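CBS domain-containing protein (Thermoplasma acidophilum DSM 1728, PDB 1PVM) is of unknown function but joins two CBS domains to a zinc-ribbon-like domain that binds metal ions, iron among them. Local coordinates at residues B[90-93]-B[94-98]. Residues are numbered along the deposited sequence; the frame is centred on the assembly and turned at random.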
loop_
_atom_site.group_PDB
_atom_site.type_symbol
_atom_site.label_atom_id
_atom_site.label_comp_id
_atom_site.label_asym_id
_atom_site.label_seq_id
_atom_site.Cartn_x
_atom_site.Cartn_y
_atom_site.Cartn_z
ATOM N N SER B 90 20.461 -4.857 -13.568
ATOM C CA SER B 90 20.055 -6.255 -13.668
ATOM C C SER B 90 21.055 -7.255 -13.098
ATOM O O SER B 90 20.691 -8.395 -12.814
ATOM C CB SER B 90 19.758 -6.613 -15.126
ATOM O OG SER B 90 20.916 -6.467 -15.931
ATOM N N ASP B 91 22.308 -6.843 -12.928
ATOM C CA ASP B 91 23.312 -7.757 -12.392
ATOM C C ASP B 91 23.467 -7.679 -10.871
ATOM O O ASP B 91 24.286 -8.383 -10.287
ATOM C CB ASP B 91 24.662 -7.534 -13.089
ATOM C CG ASP B 91 25.264 -6.174 -12.798
ATOM O OD1 ASP B 91 24.542 -5.272 -12.316
ATOM O OD2 ASP B 91 26.474 -6.002 -13.067
ATOM N N TYR B 92 22.666 -6.835 -10.231
ATOM C CA TYR B 92 22.701 -6.694 -8.773
ATOM C C TYR B 92 22.332 -7.994 -8.062
ATOM O O TYR B 92 21.454 -8.732 -8.510
ATOM C CB TYR B 92 21.700 -5.628 -8.316
ATOM C CG TYR B 92 22.245 -4.229 -8.164
ATOM C CD1 TYR B 92 23.138 -3.696 -9.089
ATOM C CD2 TYR B 92 21.825 -3.417 -7.112
ATOM C CE1 TYR B 92 23.602 -2.381 -8.969
ATOM C CE2 TYR B 92 22.276 -2.108 -6.985
ATOM C CZ TYR B 92 23.162 -1.596 -7.914
ATOM O OH TYR B 92 23.600 -0.296 -7.793
ATOM N N ASP B 93 23.004 -8.272 -6.952
ATOM C CA ASP B 93 22.673 -9.439 -6.152
ATOM C C ASP B 93 21.474 -8.968 -5.330
ATOM O O ASP B 93 21.307 -7.764 -5.119
ATOM C CB ASP B 93 23.816 -9.801 -5.200
ATOM C CG ASP B 93 23.435 -10.907 -4.239
ATOM O OD1 ASP B 93 23.218 -12.041 -4.708
ATOM O OD2 ASP B 93 23.338 -10.652 -3.022
ATOM N N VAL B 94 20.643 -9.892 -4.862
ATOM C CA VAL B 94 19.481 -9.494 -4.072
ATOM C C VAL B 94 19.898 -8.648 -2.871
ATOM O O VAL B 94 19.156 -7.762 -2.446
ATOM C CB VAL B 94 18.655 -10.717 -3.573
ATOM C CG1 VAL B 94 18.136 -11.515 -4.754
ATOM C CG2 VAL B 94 19.491 -11.589 -2.643
ATOM N N LYS B 95 21.088 -8.905 -2.336
ATOM C CA LYS B 95 21.578 -8.149 -1.184
ATOM C C LYS B 95 21.736 -6.664 -1.519
ATOM O O LYS B 95 21.409 -5.800 -0.706
ATOM C CB LYS B 95 22.923 -8.706 -0.708
ATOM C CG LYS B 95 23.562 -7.861 0.383
ATOM C CD LYS B 95 25.022 -8.218 0.619
ATOM C CE LYS B 95 25.642 -7.283 1.651
ATOM N NZ LYS B 95 27.100 -7.528 1.849
ATOM N N ASP B 96 22.241 -6.383 -2.718
ATOM C CA ASP B 96 22.442 -5.015 -3.188
ATOM C C ASP B 96 21.098 -4.327 -3.425
ATOM O O ASP B 96 20.949 -3.131 -3.182
ATOM C CB ASP B 96 23.240 -5.021 -4.494
ATOM C CG ASP B 96 24.599 -5.677 -4.344
ATOM O OD1 ASP B 96 25.211 -6.016 -5.381
ATOM O OD2 ASP B 96 25.058 -5.847 -3.197
ATOM N N VAL B 97 20.123 -5.088 -3.910
ATOM C CA VAL B 97 18.800 -4.537 -4.167
ATOM C C VAL B 97 18.139 -4.185 -2.839
ATOM O O VAL B 97 17.513 -3.135 -2.704
ATOM C CB VAL B 97 17.918 -5.543 -4.937
ATOM C CG1 VAL B 97 16.556 -4.919 -5.247
ATOM C CG2 VAL B 97 18.613 -5.940 -6.225
ATOM N N ALA B 98 18.290 -5.065 -1.856
ATOM C CA ALA B 98 17.719 -4.836 -0.536
ATOM C C ALA B 98 18.245 -3.525 0.050
ATOM O O ALA B 98 17.474 -2.709 0.564
ATOM C CB ALA B 98 18.060 -6.001 0.388
#
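Asp-93 is the N-cap of helix 94-104, the helix that follows strand 87-89 in the second CBS domain, and its carboxylate reaches the backbone N-H of Lys-95, two residues on. A chi1 of 173° swings CG away from the residue's own N and sets OD2 2.9 Å from Lys-95 N, a fairly straight bond at 156°; the N-H arrives from above the carboxylate plane. The backbone carbonyl opens the helix's own bonding: Asp-93 O accepts from Val-97 N at 3.2 Å, the first i to i+4 bond, and takes a weak, bent one from Asp-96 N. Beside the cap, the Tyr-92 and Asp-96 side chains cross at about a right angle, CD2 of Tyr-92 lying 3.4 Å from Asp-96 CB, with ring and carboxylate planes 89° apart. Tyr-92 CB meets Val-97 CG2 at 3.7 Å, and Val-11 touches both residues, so the N-terminal segment packs against this corner. The other carboxylate oxygen, Asp-93 OD1, accepts from Met-9 N, tying that segment to the helix start. Replacing Asp-93 with an alanine would probably leave Lys-95 N without its cap and Met-9 N without its acceptor. Lys-95 NZ, 6.9 Å from Asp-93 OD2, forms no salt bridge with it; the carboxylate's negative charge at the helix N-terminus is instead likely to be steadied by the helix dipole.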